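Cycloalternan-forming enzyme (Listeria monocytogenes serovar 1/2a, PDB 5F7U) belongs to glycosyl hydrolase family 31 and is a multidomain carbohydrate-active enzyme, with a TIM barrel, beta-rich domains and a family 6 carbohydrate-binding module. Local coordinates at residues 507-518 with 562-570; 519-527 with 570-578. The protein carries 1 engineered substitution. All coordinates share one frame; numbering follows the deposited sequence.

Contact 1 (507-518 with 562-570); sequences LDFTNKDAVDWW and YPTDYVSSY
The hydroxyl of Tyr570 is gripped by two partners: Trp518 NE1 donates to Tyr570 OH at 2.8 Å, on a bent path (143° at the hydrogen), and Gln457 OE1 is bonded to the same oxygen. The indole and phenol rings meet rim to rim, steeply inclined, so the bond joins them without a stack. A second tyrosine, two turns earlier in the same helix, reaches across as well. Tyr562 OH donates to Leu507 O at 2.7 Å, in the carbonyl plane and on a lone pair, tying down the loop that leads into helix 512-520.

Between these two bonds sits Phe509, the centre of the contact. With CG anti to the carbonyl carbon (chi1 -73°), its ring drops onto helix 555-577 and is sandwiched: Tyr566 CA lies over one face, 3.9 Å from the centroid of the Phe509 ring, and Leu507 CD1 lies over the middle of the other. Tyr562 comes up at the ring's edge. Tyr566 lies alongside, pointing the same way, its plane turned 45° from that of Phe509, and Tyr562, Tyr566 and Phe509 together form an aromatic cluster. Ser569 meets the ring obliquely, its CB 3.6 Å from Phe509 CD1 and 3.8 Å from Val515 CG1; its hydroxyl turns back to Asp565 O, which Ser569 N reaches from the opposite face. Asp508 OD1 accepts both Thr510 N, making an Asx turn, and Thr510 OG1.

Strand 534-536 of the barrel lies against helix 555-577, Thr536 touching both Tyr566 and Tyr570, while Met478 of helix 469-481 packs on Leu507 and Trp518.

Contact 2 (519-527 with 570-578); sequences TSQREYLLT and YFDFAKSIN
Tyr570 comes first, its OH over one face of the Arg522 guanidinium. Arg522 NE is 3.4 Å from Tyr570 OH, but the angle is too poor for a hydrogen bond; NE bonds instead to Gln457 OE1. The arginine chain bends at chi2, and NH2 bonds back to Trp518 O.

One turn on, Phe573 carries the contact. With CG anti to the backbone N (chi1 166°), the ring reaches across to Thr519, whose CB stands 3.4 Å from the Phe573 centroid and only 5° off the ring normal, a CH-pi contact almost squarely over the centre. Thr519 OG1 bonds back to Val515 O of its own helix, and CG2 lies 3.7 Å from Phe573 CG. Glu523 CA meets the Phe573 ring at its edge, and Leu526 CD1 lies 3.5 Å from Phe573 CE2.

Ala574 follows, its CB 4.1 Å from Leu526 CD2, the other branch of the same leucine. Ile577 then closes the apolar patch: its CG2 sits 3.8 Å from Leu526 CB and 3.7 Å from Thr527 CG2, while its CD1 touches Glu523 CG.

The axes of helix 523-527 and of 570-577 approach to 9.9 Å and cross at -42°. This is helix-against-helix packing on the outside of a TIM barrel, with Leu526 and Ala574 touching Phe534 of strand 534-536.

Overall arrangement
Both contacts use helix 512-520 and helix 555-577, which precede and follow barrel strand 534-536, and contact 2 adds the short helix 523-527; their centres lie 13 Å apart. Going along both segments from contact 1 to contact 2, the chain moves from a buried setting to a partly exposed one. Contact 1 mixes aromatic packing with two side-chain hydrogen bonds across the interface; contact 2 has no hydrogen bond between its segments and relies on a threonine over a phenylalanine ring, with a leucine and an isoleucine, and has Glu523 and Thr527 at its exposed margin. Tyr570 belongs to both, and Gln457 bonds to polar groups from each, Tyr570 OH and Arg522 NE.

Contact 1 (507-518 with 562-570)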
loop_
_atom_site.group_PDB
_atom_site.type_symbol
_atom_site.label_atom_id
_atom_site.label_comp_id
_atom_site.label_asym_id
_atom_site.label_seq_id
_atom_site.Cartn_x
_atom_site.Cartn_y
_atom_site.Cartn_z
ATOM N N LEU A 507 -9.061 19.948 -16.729
ATOM C CA LEU A 507 -7.914 20.850 -16.779
ATOM C C LEU A 507 -6.719 20.059 -17.294
ATOM O O LEU A 507 -6.441 18.960 -16.821
ATOM C CB LEU A 507 -7.632 21.442 -15.385
ATOM C CG LEU A 507 -6.626 22.593 -15.209
ATOM C CD1 LEU A 507 -5.166 22.151 -15.224
ATOM C CD2 LEU A 507 -6.883 23.723 -16.213
ATOM N N ASP A 508 -6.016 20.604 -18.283
ATOM C CA ASP A 508 -4.834 19.926 -18.780
ATOM C C ASP A 508 -3.644 20.143 -17.847
ATOM O O ASP A 508 -2.944 21.160 -17.951
ATOM C CB ASP A 508 -4.514 20.390 -20.206
ATOM C CG ASP A 508 -3.276 19.705 -20.792
ATOM O OD1 ASP A 508 -2.609 18.886 -20.093
ATOM O OD2 ASP A 508 -2.977 19.984 -21.977
ATOM N N PHE A 509 -3.411 19.183 -16.945
ATOM C CA PHE A 509 -2.318 19.282 -15.970
ATOM C C PHE A 509 -0.919 19.168 -16.567
ATOM O O PHE A 509 0.065 19.377 -15.860
ATOM C CB PHE A 509 -2.547 18.351 -14.758
ATOM C CG PHE A 509 -3.621 18.853 -13.847
ATOM C CD1 PHE A 509 -3.328 19.805 -12.866
ATOM C CD2 PHE A 509 -4.945 18.440 -14.015
ATOM C CE1 PHE A 509 -4.335 20.308 -12.040
ATOM C CE2 PHE A 509 -5.952 18.933 -13.190
ATOM C CZ PHE A 509 -5.641 19.882 -12.207
ATOM N N THR A 510 -0.831 18.914 -17.873
ATOM C CA THR A 510 0.468 18.944 -18.581
ATOM C C THR A 510 0.865 20.369 -18.980
ATOM O O THR A 510 2.008 20.615 -19.396
ATOM C CB THR A 510 0.525 18.012 -19.834
ATOM O OG1 THR A 510 -0.176 18.580 -20.948
ATOM C CG2 THR A 510 0.002 16.615 -19.536
ATOM N N ASN A 511 -0.087 21.294 -18.860
ATOM C CA ASN A 511 0.055 22.654 -19.349
ATOM C C ASN A 511 0.359 23.540 -18.136
ATOM O O ASN A 511 -0.531 23.814 -17.343
ATOM C CB ASN A 511 -1.248 23.046 -20.079
ATOM C CG ASN A 511 -1.243 24.467 -20.636
ATOM O OD1 ASN A 511 -0.520 25.341 -20.161
ATOM N ND2 ASN A 511 -2.098 24.707 -21.624
ATOM N N LYS A 512 1.618 23.971 -17.993
ATOM C CA LYS A 512 2.037 24.720 -16.798
ATOM C C LYS A 512 1.203 25.990 -16.568
ATOM O O LYS A 512 0.817 26.271 -15.433
ATOM C CB LYS A 512 3.543 25.032 -16.836
ATOM C CG LYS A 512 4.114 25.581 -15.526
ATOM C CD LYS A 512 5.479 26.222 -15.776
ATOM C CE LYS A 512 5.941 27.061 -14.586
ATOM N NZ LYS A 512 7.389 27.386 -14.729
ATOM N N ASP A 513 0.907 26.729 -17.640
ATOM C CA ASP A 513 0.040 27.911 -17.556
ATOM C C ASP A 513 -1.387 27.567 -17.066
ATOM O O ASP A 513 -1.953 28.301 -16.254
ATOM C CB ASP A 513 -0.040 28.662 -18.893
ATOM C CG ASP A 513 1.304 29.246 -19.351
ATOM O OD1 ASP A 513 2.222 29.490 -18.541
ATOM O OD2 ASP A 513 1.417 29.496 -20.566
ATOM N N ALA A 514 -1.943 26.450 -17.540
ATOM C CA ALA A 514 -3.272 25.986 -17.103
ATOM C C ALA A 514 -3.286 25.661 -15.613
ATOM O O ALA A 514 -4.230 26.018 -14.896
ATOM C CB ALA A 514 -3.708 24.759 -17.896
ATOM N N VAL A 515 -2.241 24.959 -15.176
ATOM C CA VAL A 515 -2.073 24.578 -13.766
ATOM C C VAL A 515 -1.959 25.824 -12.900
ATOM O O VAL A 515 -2.635 25.930 -11.871
ATOM C CB VAL A 515 -0.847 23.661 -13.586
ATOM C CG1 VAL A 515 -0.611 23.314 -12.106
ATOM C CG2 VAL A 515 -1.055 22.392 -14.414
ATOM N N ASP A 516 -1.105 26.767 -13.320
ATOM C CA ASP A 516 -0.953 28.029 -12.594
ATOM C C ASP A 516 -2.285 28.758 -12.440
ATOM O O ASP A 516 -2.591 29.243 -11.350
ATOM C CB ASP A 516 0.106 28.934 -13.255
ATOM C CG ASP A 516 1.542 28.405 -13.063
ATOM O OD1 ASP A 516 1.791 27.585 -12.133
ATOM O OD2 ASP A 516 2.428 28.804 -13.848
ATOM N N TRP A 517 -3.084 28.801 -13.509
ATOM C CA TRP A 517 -4.410 29.414 -13.455
ATOM C C TRP A 517 -5.326 28.673 -12.491
ATOM O O TRP A 517 -5.884 29.263 -11.589
ATOM C CB TRP A 517 -5.063 29.480 -14.832
ATOM C CG TRP A 517 -6.487 29.876 -14.741
ATOM C CD1 TRP A 517 -6.975 31.090 -14.313
ATOM C CD2 TRP A 517 -7.630 29.063 -15.045
ATOM N NE1 TRP A 517 -8.349 31.072 -14.329
ATOM C CE2 TRP A 517 -8.780 29.847 -14.778
ATOM C CE3 TRP A 517 -7.796 27.744 -15.517
ATOM C CZ2 TRP A 517 -10.087 29.364 -14.978
ATOM C CZ3 TRP A 517 -9.104 27.254 -15.709
ATOM C CH2 TRP A 517 -10.228 28.071 -15.450
ATOM N N TRP A 518 -5.474 27.375 -12.699
ATOM C CA TRP A 518 -6.386 26.558 -11.881
ATOM C C TRP A 518 -6.057 26.694 -10.394
ATOM O O TRP A 518 -6.947 26.968 -9.580
ATOM C CB TRP A 518 -6.248 25.112 -12.308
ATOM C CG TRP A 518 -7.263 24.170 -11.756
ATOM C CD1 TRP A 518 -7.124 23.366 -10.650
ATOM C CD2 TRP A 518 -8.540 23.855 -12.328
ATOM N NE1 TRP A 518 -8.254 22.584 -10.486
ATOM C CE2 TRP A 518 -9.136 22.862 -11.501
ATOM C CE3 TRP A 518 -9.243 24.313 -13.465
ATOM C CZ2 TRP A 518 -10.404 22.309 -11.773
ATOM C CZ3 TRP A 518 -10.512 23.767 -13.738
ATOM C CH2 TRP A 518 -11.076 22.766 -12.886
ATOM N N TYR A 562 -2.463 10.940 -16.315
ATOM C CA TYR A 562 -3.263 12.107 -15.928
ATOM C C TYR A 562 -3.526 12.234 -14.421
ATOM O O TYR A 562 -3.272 13.312 -13.851
ATOM C CB TYR A 562 -4.576 12.152 -16.720
ATOM C CG TYR A 562 -5.359 13.411 -16.411
ATOM C CD1 TYR A 562 -5.104 14.604 -17.109
ATOM C CD2 TYR A 562 -6.358 13.414 -15.426
ATOM C CE1 TYR A 562 -5.803 15.761 -16.804
ATOM C CE2 TYR A 562 -7.069 14.575 -15.119
ATOM C CZ TYR A 562 -6.798 15.739 -15.813
ATOM O OH TYR A 562 -7.497 16.892 -15.518
ATOM N N PRO A 563 -4.032 11.153 -13.757
ATOM C CA PRO A 563 -4.284 11.351 -12.326
ATOM C C PRO A 563 -3.063 11.764 -11.517
ATOM O O PRO A 563 -3.202 12.589 -10.594
ATOM C CB PRO A 563 -4.817 9.976 -11.860
ATOM C CG PRO A 563 -4.406 9.015 -12.960
ATOM C CD PRO A 563 -4.551 9.839 -14.202
ATOM N N THR A 564 -1.889 11.213 -11.837
ATOM C CA THR A 564 -0.660 11.589 -11.126
ATOM C C THR A 564 -0.192 13.005 -11.468
ATOM O O THR A 564 0.318 13.716 -10.592
ATOM C CB THR A 564 0.395 10.490 -11.273
ATOM O OG1 THR A 564 -0.148 9.315 -10.683
ATOM C CG2 THR A 564 1.708 10.813 -10.526
ATOM N N ASP A 565 -0.415 13.448 -12.699
ATOM C CA ASP A 565 -0.130 14.854 -13.036
ATOM C C ASP A 565 -1.012 15.792 -12.218
ATOM O O ASP A 565 -0.541 16.807 -11.682
ATOM C CB ASP A 565 -0.339 15.094 -14.534
ATOM C CG ASP A 565 0.812 14.587 -15.386
ATOM O OD1 ASP A 565 1.895 14.254 -14.844
ATOM O OD2 ASP A 565 0.638 14.556 -16.624
ATOM N N TYR A 566 -2.293 15.426 -12.115
ATOM C CA TYR A 566 -3.271 16.182 -11.343
ATOM C C TYR A 566 -2.901 16.201 -9.853
ATOM O O TYR A 566 -2.803 17.267 -9.233
ATOM C CB TYR A 566 -4.648 15.534 -11.592
ATOM C CG TYR A 566 -5.730 15.687 -10.523
ATOM C CD1 TYR A 566 -6.072 16.945 -9.986
ATOM C CD2 TYR A 566 -6.479 14.579 -10.126
ATOM C CE1 TYR A 566 -7.085 17.066 -9.037
ATOM C CE2 TYR A 566 -7.498 14.696 -9.179
ATOM C CZ TYR A 566 -7.812 15.955 -8.664
ATOM O OH TYR A 566 -8.830 16.098 -7.730
ATOM N N VAL A 567 -2.695 15.015 -9.284
ATOM C CA VAL A 567 -2.455 14.914 -7.842
ATOM C C VAL A 567 -1.146 15.610 -7.468
ATOM O O VAL A 567 -1.083 16.359 -6.466
ATOM C CB VAL A 567 -2.471 13.429 -7.400
ATOM C CG1 VAL A 567 -1.870 13.236 -6.003
ATOM C CG2 VAL A 567 -3.902 12.905 -7.429
ATOM N N SER A 568 -0.100 15.366 -8.262
ATOM C CA SER A 568 1.197 15.993 -7.981
ATOM C C SER A 568 1.126 17.515 -8.116
ATOM O O SER A 568 1.740 18.226 -7.307
ATOM C CB SER A 568 2.305 15.421 -8.870
ATOM O OG SER A 568 2.103 15.742 -10.240
ATOM N N SER A 569 0.360 18.015 -9.093
ATOM C CA SER A 569 0.255 19.478 -9.283
ATOM C C SER A 569 -0.322 20.146 -8.045
ATOM O O SER A 569 0.215 21.164 -7.571
ATOM C CB SER A 569 -0.588 19.839 -10.503
ATOM O OG SER A 569 0.104 19.525 -11.700
ATOM N N TYR A 570 -1.408 19.571 -7.526
ATOM C CA TYR A 570 -2.035 20.098 -6.321
ATOM C C TYR A 570 -1.157 19.946 -5.085
ATOM O O TYR A 570 -1.117 20.849 -4.246
ATOM C CB TYR A 570 -3.339 19.387 -6.065
ATOM C CG TYR A 570 -4.590 20.057 -6.567
ATOM C CD1 TYR A 570 -5.071 19.807 -7.857
ATOM C CD2 TYR A 570 -5.351 20.867 -5.718
ATOM C CE1 TYR A 570 -6.276 20.366 -8.294
ATOM C CE2 TYR A 570 -6.552 21.433 -6.143
ATOM C CZ TYR A 570 -7.012 21.172 -7.435
ATOM O OH TYR A 570 -8.227 21.688 -7.869
#

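Contact 2 (519-527 with 570-578)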
loop_
_atom_site.group_PDB
_atom_site.type_symbol
_atom_site.label_atom_id
_atom_site.label_comp_id
_atom_site.label_asym_id
_atom_site.label_seq_id
_atom_site.Cartn_x
_atom_site.Cartn_y
_atom_site.Cartn_z
ATOM N N THR A 519 -4.770 26.546 -10.060
ATOM C CA THR A 519 -4.311 26.665 -8.680
ATOM C C THR A 519 -4.448 28.090 -8.139
ATOM O O THR A 519 -4.796 28.265 -6.974
ATOM C CB THR A 519 -2.891 26.124 -8.479
ATOM O OG1 THR A 519 -1.967 26.861 -9.279
ATOM C CG2 THR A 519 -2.818 24.599 -8.809
ATOM N N SER A 520 -4.230 29.106 -8.989
ATOM C CA SER A 520 -4.399 30.510 -8.542
ATOM C C SER A 520 -5.809 30.780 -7.978
ATOM O O SER A 520 -5.983 31.614 -7.081
ATOM C CB SER A 520 -4.058 31.527 -9.647
ATOM O OG SER A 520 -5.068 31.594 -10.647
ATOM N N GLN A 521 -6.803 30.062 -8.501
ATOM C CA GLN A 521 -8.195 30.243 -8.094
ATOM C C GLN A 521 -8.428 29.723 -6.688
ATOM O O GLN A 521 -9.356 30.155 -6.005
ATOM C CB GLN A 521 -9.143 29.526 -9.059
ATOM C CG GLN A 521 -9.080 30.036 -10.493
ATOM C CD GLN A 521 -10.092 29.337 -11.368
ATOM O OE1 GLN A 521 -10.010 28.125 -11.571
ATOM N NE2 GLN A 521 -11.060 30.086 -11.880
ATOM N N ARG A 522 -7.580 28.781 -6.282
ATOM C CA ARG A 522 -7.616 28.197 -4.951
ATOM C C ARG A 522 -6.618 28.814 -3.972
ATOM O O ARG A 522 -6.630 28.442 -2.797
ATOM C CB ARG A 522 -7.358 26.674 -5.016
ATOM C CG ARG A 522 -8.554 25.868 -5.477
ATOM C CD ARG A 522 -8.459 25.535 -6.949
ATOM N NE ARG A 522 -9.609 24.738 -7.391
ATOM C CZ ARG A 522 -10.179 24.851 -8.581
ATOM N NH1 ARG A 522 -11.248 24.106 -8.889
ATOM N NH2 ARG A 522 -9.703 25.730 -9.453
ATOM N N GLU A 523 -5.775 29.748 -4.433
ATOM C CA GLU A 523 -4.719 30.307 -3.573
ATOM C C GLU A 523 -5.248 30.824 -2.229
ATOM O O GLU A 523 -4.681 30.511 -1.174
ATOM C CB GLU A 523 -3.954 31.426 -4.293
ATOM C CG GLU A 523 -2.679 31.845 -3.569
ATOM C CD GLU A 523 -2.160 33.214 -3.984
ATOM O OE1 GLU A 523 -2.222 33.559 -5.180
ATOM O OE2 GLU A 523 -1.675 33.971 -3.115
ATOM N N TYR A 524 -6.332 31.610 -2.268
ATOM C CA TYR A 524 -6.875 32.226 -1.056
ATOM C C TYR A 524 -7.252 31.207 0.041
ATOM O O TYR A 524 -7.223 31.544 1.226
ATOM C CB TYR A 524 -8.056 33.163 -1.393
ATOM C CG TYR A 524 -9.388 32.461 -1.500
ATOM C CD1 TYR A 524 -9.736 31.757 -2.664
ATOM C CD2 TYR A 524 -10.315 32.505 -0.441
ATOM C CE1 TYR A 524 -10.962 31.100 -2.762
ATOM C CE2 TYR A 524 -11.553 31.851 -0.535
ATOM C CZ TYR A 524 -11.864 31.153 -1.693
ATOM O OH TYR A 524 -13.079 30.501 -1.797
ATOM N N LEU A 525 -7.575 29.969 -0.360
ATOM C CA LEU A 525 -7.923 28.901 0.585
ATOM C C LEU A 525 -6.736 28.556 1.463
ATOM O O LEU A 525 -6.891 28.249 2.644
ATOM C CB LEU A 525 -8.436 27.638 -0.142
ATOM C CG LEU A 525 -9.702 27.839 -1.012
ATOM C CD1 LEU A 525 -9.902 26.648 -1.943
ATOM C CD2 LEU A 525 -10.953 28.057 -0.157
ATOM N N LEU A 526 -5.553 28.653 0.874
ATOM C CA LEU A 526 -4.305 28.355 1.569
ATOM C C LEU A 526 -3.758 29.588 2.300
ATOM O O LEU A 526 -3.439 29.515 3.486
ATOM C CB LEU A 526 -3.292 27.792 0.571
ATOM C CG LEU A 526 -3.606 26.363 0.089
ATOM C CD1 LEU A 526 -3.051 26.136 -1.301
ATOM C CD2 LEU A 526 -3.056 25.316 1.035
ATOM N N THR A 527 -3.688 30.722 1.609
ATOM C CA THR A 527 -3.015 31.893 2.168
ATOM C C THR A 527 -3.857 32.584 3.254
ATOM O O THR A 527 -3.302 33.056 4.255
ATOM C CB THR A 527 -2.613 32.896 1.072
ATOM O OG1 THR A 527 -3.772 33.294 0.350
ATOM C CG2 THR A 527 -1.632 32.259 0.094
ATOM N N TYR A 570 -1.408 19.571 -7.526
ATOM C CA TYR A 570 -2.035 20.098 -6.321
ATOM C C TYR A 570 -1.157 19.946 -5.085
ATOM O O TYR A 570 -1.117 20.849 -4.246
ATOM C CB TYR A 570 -3.339 19.387 -6.065
ATOM C CG TYR A 570 -4.590 20.057 -6.567
ATOM C CD1 TYR A 570 -5.071 19.807 -7.857
ATOM C CD2 TYR A 570 -5.351 20.867 -5.718
ATOM C CE1 TYR A 570 -6.276 20.366 -8.294
ATOM C CE2 TYR A 570 -6.552 21.433 -6.143
ATOM C CZ TYR A 570 -7.012 21.172 -7.435
ATOM O OH TYR A 570 -8.227 21.688 -7.869
ATOM N N PHE A 571 -0.498 18.788 -4.950
ATOM C CA PHE A 571 0.357 18.513 -3.791
ATOM C C PHE A 571 1.492 19.544 -3.718
ATOM O O PHE A 571 1.728 20.138 -2.660
ATOM C CB PHE A 571 0.947 17.089 -3.869
ATOM C CG PHE A 571 1.860 16.731 -2.711
ATOM C CD1 PHE A 571 1.342 16.484 -1.432
ATOM C CD2 PHE A 571 3.239 16.618 -2.906
ATOM C CE1 PHE A 571 2.190 16.152 -0.367
ATOM C CE2 PHE A 571 4.088 16.302 -1.849
ATOM C CZ PHE A 571 3.566 16.055 -0.578
ATOM N N ASP A 572 2.170 19.745 -4.853
ATOM C CA ASP A 572 3.281 20.709 -4.940
ATOM C C ASP A 572 2.798 22.128 -4.697
ATOM O O ASP A 572 3.444 22.905 -3.987
ATOM C CB ASP A 572 3.956 20.659 -6.313
ATOM C CG ASP A 572 4.676 19.343 -6.574
ATOM O OD1 ASP A 572 4.818 18.526 -5.638
ATOM O OD2 ASP A 572 5.083 19.131 -7.743
ATOM N N PHE A 573 1.655 22.461 -5.288
ATOM C CA PHE A 573 1.077 23.800 -5.107
ATOM C C PHE A 573 0.763 24.096 -3.637
ATOM O O PHE A 573 1.156 25.151 -3.118
ATOM C CB PHE A 573 -0.162 23.977 -5.983
ATOM C CG PHE A 573 -1.000 25.172 -5.613
ATOM C CD1 PHE A 573 -0.507 26.465 -5.788
ATOM C CD2 PHE A 573 -2.289 24.997 -5.096
ATOM C CE1 PHE A 573 -1.289 27.590 -5.446
ATOM C CE2 PHE A 573 -3.072 26.107 -4.762
ATOM C CZ PHE A 573 -2.568 27.396 -4.924
ATOM N N ALA A 574 0.063 23.182 -2.968
ATOM C CA ALA A 574 -0.312 23.388 -1.569
ATOM C C ALA A 574 0.928 23.538 -0.681
ATOM O O ALA A 574 0.987 24.446 0.140
ATOM C CB ALA A 574 -1.212 22.262 -1.084
ATOM N N LYS A 575 1.920 22.673 -0.896
ATOM C CA LYS A 575 3.182 22.697 -0.150
ATOM C C LYS A 575 3.984 23.967 -0.354
ATOM O O LYS A 575 4.675 24.434 0.572
ATOM C CB LYS A 575 4.029 21.475 -0.516
ATOM C CG LYS A 575 3.893 20.342 0.465
ATOM C CD LYS A 575 4.996 19.290 0.283
ATOM C CE LYS A 575 6.255 19.659 1.044
ATOM N NZ LYS A 575 7.259 18.543 1.103
ATOM N N SER A 576 3.874 24.550 -1.552
ATOM C CA SER A 576 4.572 25.797 -1.874
ATOM C C SER A 576 4.126 26.952 -0.975
ATOM O O SER A 576 4.919 27.848 -0.669
ATOM C CB SER A 576 4.444 26.142 -3.371
ATOM O OG SER A 576 3.227 26.809 -3.710
ATOM N N ILE A 577 2.870 26.899 -0.528
ATOM C CA ILE A 577 2.290 27.905 0.355
ATOM C C ILE A 577 2.353 27.481 1.826
ATOM O O ILE A 577 2.714 28.283 2.700
ATOM C CB ILE A 577 0.849 28.278 -0.087
ATOM C CG1 ILE A 577 0.907 29.000 -1.448
ATOM C CG2 ILE A 577 0.180 29.189 0.946
ATOM C CD1 ILE A 577 -0.375 29.012 -2.252
ATOM N N ASN A 578 1.999 26.231 2.091
ATOM C CA ASN A 578 1.954 25.682 3.435
ATOM C C ASN A 578 2.812 24.414 3.464
ATOM O O ASN A 578 2.344 23.360 3.033
ATOM C CB ASN A 578 0.493 25.366 3.805
ATOM C CG ASN A 578 0.346 24.710 5.180
ATOM O OD1 ASN A 578 1.320 24.453 5.886
ATOM N ND2 ASN A 578 -0.901 24.431 5.555
#